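Local coordinates for subclass B3 metallo-beta-lactamase (Sphingobium indicum, PDB 7LUU), which probably hydrolyses and so inactivates beta-lactam antibiotics, using two zinc ions in its active site, at residues Ile131-Leu134 / Ala135-Thr138; Tyr252-Met255 / Gly256-Cys260. All coordinates share one frame; numbering follows the deposited sequence.

Contact 1: residues Ile131-Leu134 / Ala135-Thr138; sequences IAAL and ARDT
A chi1 of 62° sets Thr138 OG1 between its own backbone N and carbonyl carbon, and from there the hydroxyl reaches back one turn to Leu134 O, donating a hydrogen bond of 2.7 Å from Thr138 OG1 to Leu134 O. Leu134 O also accepts from Thr138 N at 3.0 Å. The two donors come from opposite faces of the Leu134 carbonyl plane, the hydroxyl tilted 34° from it, and Thr138 CG2 lies close to Leu134 O at 3.2 Å. In Arg136 the chain runs out extended and then bends at chi3, which turns the guanidinium back over the preceding turn: Arg136 NH1 lies 3.8 Å from Ala133 CB, an oblique approach. Both residues belong to the short helix 131-138, which precedes strand 141-144 in the metallo-beta-lactamase fold; Ile131, Leu134 and Ala135 face the sheet through Ile118, while Ala133 and Leu134 meet Ala98 of helix 98-107. Four backbone i to i+4 bonds run through the segment, the straightest being Ala135 N to Ile131 O at 2.8 Å with an N-H...O angle of 164°. On the exposed side, Arg136 NE forms a salt bridge with the syn side of Asp137 OD1 at 3.0 Å, out of the carboxylate plane. The guanidinium's other acidic partner is Asp41, in a salt bridge through Arg136 NH1, and Thr138 OG1 also meets Ala140 N.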
loop_
_atom_site.group_PDB
_atom_site.type_symbol
_atom_site.label_atom_id
_atom_site.label_comp_id
_atom_site.label_asym_id
_atom_site.label_seq_id
_atom_site.Cartn_x
_atom_site.Cartn_y
_atom_site.Cartn_z
ATOM N N ILE A 131 7.047 8.224 2.675
ATOM C CA ILE A 131 6.987 7.691 4.044
ATOM C C ILE A 131 8.101 8.240 4.932
ATOM O O ILE A 131 7.862 8.581 6.087
ATOM C CB ILE A 131 7.014 6.156 3.974
ATOM C CG1 ILE A 131 5.658 5.626 3.489
ATOM C CG2 ILE A 131 7.300 5.574 5.344
ATOM C CD1 ILE A 131 5.630 4.037 3.453
ATOM N N ALA A 132 9.336 8.300 4.438
ATOM C CA ALA A 132 10.404 8.850 5.260
ATOM C C ALA A 132 10.103 10.253 5.725
ATOM O O ALA A 132 10.342 10.593 6.899
ATOM C CB ALA A 132 11.724 8.825 4.479
ATOM N N ALA A 133 9.600 11.108 4.822
ATOM C CA ALA A 133 9.270 12.464 5.227
ATOM C C ALA A 133 8.175 12.442 6.281
ATOM O O ALA A 133 8.192 13.250 7.225
ATOM C CB ALA A 133 8.838 13.288 4.008
ATOM N N LEU A 134 7.152 11.621 6.059
ATOM C CA LEU A 134 6.023 11.553 7.012
ATOM C C LEU A 134 6.499 11.056 8.374
ATOM O O LEU A 134 6.104 11.588 9.419
ATOM C CB LEU A 134 4.899 10.616 6.490
ATOM C CG LEU A 134 4.222 11.142 5.222
ATOM C CD1 LEU A 134 3.441 10.011 4.567
ATOM C CD2 LEU A 134 3.340 12.340 5.627
ATOM N N ALA A 135 7.388 10.056 8.380
ATOM C CA ALA A 135 7.919 9.566 9.635
ATOM C C ALA A 135 8.740 10.649 10.331
ATOM O O ALA A 135 8.664 10.788 11.561
ATOM C CB ALA A 135 8.746 8.281 9.417
ATOM N N ARG A 136 9.559 11.366 9.562
ATOM C CA ARG A 136 10.355 12.456 10.127
ATOM C C ARG A 136 9.453 13.470 10.805
ATOM O O ARG A 136 9.695 13.886 11.959
ATOM C CB ARG A 136 11.185 13.124 9.027
ATOM C CG ARG A 136 11.930 14.440 9.504
ATOM C CD ARG A 136 12.544 15.159 8.321
ATOM N NE ARG A 136 11.512 15.572 7.388
ATOM C CZ ARG A 136 11.747 16.021 6.148
ATOM N NH1 ARG A 136 10.743 16.312 5.317
ATOM N NH2 ARG A 136 12.981 16.064 5.710
ATOM N N ASP A 137 8.400 13.881 10.113
ATOM C CA ASP A 137 7.620 15.024 10.582
ATOM C C ASP A 137 6.696 14.651 11.738
ATOM O O ASP A 137 6.369 15.515 12.579
ATOM C CB ASP A 137 6.787 15.592 9.422
ATOM C CG ASP A 137 7.621 16.504 8.440
ATOM O OD1 ASP A 137 8.868 16.561 8.509
ATOM O OD2 ASP A 137 6.973 17.230 7.624
ATOM N N THR A 138 6.308 13.400 11.826
ATOM C CA THR A 138 5.316 12.924 12.811
ATOM C C THR A 138 5.911 12.169 13.992
ATOM O O THR A 138 5.262 12.111 15.054
ATOM C CB THR A 138 4.290 11.968 12.217
ATOM O OG1 THR A 138 4.918 10.787 11.718
ATOM C CG2 THR A 138 3.494 12.603 11.058
#

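Contact 2: residues Tyr252-Met255 / Gly256-Cys260; sequences YRRM and GALKC
Arg254 O takes two hydrogen bonds from the residues that end the helix. Ala257 N donates to Arg254 O at 3.0 Å, but from high above the carbonyl plane, 65° out of it and so off the lone pairs. Leu258 N adds a weak bond to Arg254 O at 3.1 Å, bent to an N-H...O angle of 128°. Ala257 N also makes a weak bond to Arg253 O, so one N-H is divided between two acceptors. One residue earlier the pattern is more regular, with Gly256 N donating to Tyr252 O at 3.0 Å and 151°. This mixing of an i+3 bond with weakened i+4 bonds accompanies the C-terminal end of helix 242-257, the helical leg of a beta-alpha-beta unit between strands 216-223 and 262-265; Leu258 is the first residue to leave helical backbone angles. Past that point a water oxygen lies within hydrogen-bonding distance of both Met255 O (2.8 Å) and Leu258 O (2.7 Å) and links the last turn to the outgoing loop. Gly256 O is satisfied by Arg284 NH1, and Tyr252 OH by Ser290 on helix 282-300. The apolar component is small: Met255, bent at chi2 and chi3, brings SD to 3.7 Å from Leu258 CD1, with the two side chains crossing at a slant. Met255 also touches Tyr286 of helix 282-300, while Leu258 rests on Val221. At the loop's end, Cys260 is bonded in a disulfide to Cys283.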
loop_
_atom_site.group_PDB
_atom_site.type_symbol
_atom_site.label_atom_id
_atom_site.label_comp_id
_atom_site.label_asym_id
_atom_site.label_seq_id
_atom_site.Cartn_x
_atom_site.Cartn_y
_atom_site.Cartn_z
ATOM N N TYR A 252 -3.892 -14.716 -3.958
ATOM C CA TYR A 252 -5.264 -14.912 -4.409
ATOM C C TYR A 252 -6.052 -15.688 -3.369
ATOM O O TYR A 252 -7.219 -15.369 -3.105
ATOM C CB TYR A 252 -5.284 -15.636 -5.758
ATOM C CG TYR A 252 -4.525 -14.923 -6.821
ATOM C CD1 TYR A 252 -4.397 -13.546 -6.792
ATOM C CD2 TYR A 252 -3.920 -15.661 -7.868
ATOM C CE1 TYR A 252 -3.674 -12.881 -7.775
ATOM C CE2 TYR A 252 -3.211 -15.013 -8.882
ATOM C CZ TYR A 252 -3.111 -13.605 -8.837
ATOM O OH TYR A 252 -2.390 -12.978 -9.842
ATOM N N ARG A 253 -5.410 -16.687 -2.745
ATOM C CA ARG A 253 -6.067 -17.477 -1.699
ATOM C C ARG A 253 -6.369 -16.609 -0.480
ATOM O O ARG A 253 -7.493 -16.657 0.060
ATOM C CB ARG A 253 -5.202 -18.675 -1.267
ATOM C CG ARG A 253 -4.992 -19.763 -2.362
ATOM C CD ARG A 253 -4.309 -21.077 -1.832
ATOM N NE ARG A 253 -2.924 -20.900 -1.392
ATOM C CZ ARG A 253 -1.855 -21.003 -2.198
ATOM N NH1 ARG A 253 -2.006 -21.279 -3.488
ATOM N NH2 ARG A 253 -0.654 -20.834 -1.716
ATOM N N ARG A 254 -5.420 -15.739 -0.112
ATOM C CA ARG A 254 -5.626 -14.825 1.012
ATOM C C ARG A 254 -6.766 -13.882 0.706
ATOM O O ARG A 254 -7.677 -13.681 1.532
ATOM C CB ARG A 254 -4.351 -14.027 1.308
ATOM C CG ARG A 254 -4.564 -12.875 2.308
ATOM C CD ARG A 254 -4.995 -13.474 3.670
ATOM N NE ARG A 254 -4.029 -14.502 4.067
ATOM C CZ ARG A 254 -4.342 -15.652 4.667
ATOM N NH1 ARG A 254 -5.612 -15.936 4.978
ATOM N NH2 ARG A 254 -3.396 -16.548 4.935
ATOM N N MET A 255 -6.709 -13.236 -0.467
ATOM C CA MET A 255 -7.727 -12.233 -0.786
ATOM C C MET A 255 -9.124 -12.857 -0.931
ATOM O O MET A 255 -10.121 -12.207 -0.624
ATOM C CB MET A 255 -7.320 -11.500 -2.076
ATOM C CG MET A 255 -6.136 -10.602 -1.854
ATOM S SD MET A 255 -6.404 -9.222 -0.673
ATOM C CE MET A 255 -7.590 -8.342 -1.591
ATOM N N GLY A 256 -9.212 -14.121 -1.313
ATOM C CA GLY A 256 -10.489 -14.824 -1.297
ATOM C C GLY A 256 -10.987 -15.181 0.095
ATOM O O GLY A 256 -12.205 -15.305 0.284
ATOM N N ALA A 257 -10.091 -15.335 1.069
ATOM C CA ALA A 257 -10.446 -15.676 2.447
ATOM C C ALA A 257 -10.821 -14.472 3.310
ATOM O O ALA A 257 -11.493 -14.643 4.337
ATOM C CB ALA A 257 -9.291 -16.404 3.146
ATOM N N LEU A 258 -10.374 -13.263 2.963
ATOM C CA LEU A 258 -10.575 -12.136 3.846
ATOM C C LEU A 258 -12.031 -11.767 3.955
ATOM O O LEU A 258 -12.765 -11.764 2.964
ATOM C CB LEU A 258 -9.826 -10.906 3.318
ATOM C CG LEU A 258 -8.359 -10.853 3.575
ATOM C CD1 LEU A 258 -7.723 -9.710 2.786
ATOM C CD2 LEU A 258 -8.088 -10.785 5.098
ATOM N N LYS A 259 -12.424 -11.381 5.164
ATOM C CA LYS A 259 -13.667 -10.661 5.350
ATOM C C LYS A 259 -13.387 -9.253 4.833
ATOM O O LYS A 259 -12.395 -8.605 5.217
ATOM C CB LYS A 259 -14.061 -10.624 6.832
ATOM C CG LYS A 259 -15.437 -10.072 7.108
ATOM C CD LYS A 259 -16.440 -11.005 6.494
ATOM C CE LYS A 259 -17.870 -10.732 6.895
ATOM N NZ LYS A 259 -18.726 -11.796 6.268
ATOM N N CYS A 260 -14.267 -8.804 3.987
ATOM C CA CYS A 260 -13.926 -7.679 3.129
ATOM C C CYS A 260 -15.228 -6.988 2.768
ATOM O O CYS A 260 -15.842 -7.203 1.696
ATOM C CB CYS A 260 -13.222 -8.234 1.897
ATOM S SG CYS A 260 -12.915 -6.985 0.594
HETATM O O HOH W 1 -12.752 -12.035 0.283
#

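Overall arrangement
Contacts 1 and 2 do not touch: their centres are 31 Å apart, on opposite sides of the chain's centre, and no helix or strand is common to both. Contact 1 is the more buried, with five of eight touching residues enclosed and the exposed pair confined to one side of helix 131-138; contact 2 is only partly buried. Their helices pack on different sheets, the first on strands 115-119 and 141-144, the second on strands 190-196 and 216-223. Each includes a C-terminal turn, but a threonine hydroxyl supplements the backbone bonds in contact 1, whereas contact 2 shows weakened backbone bonds and a bridging water.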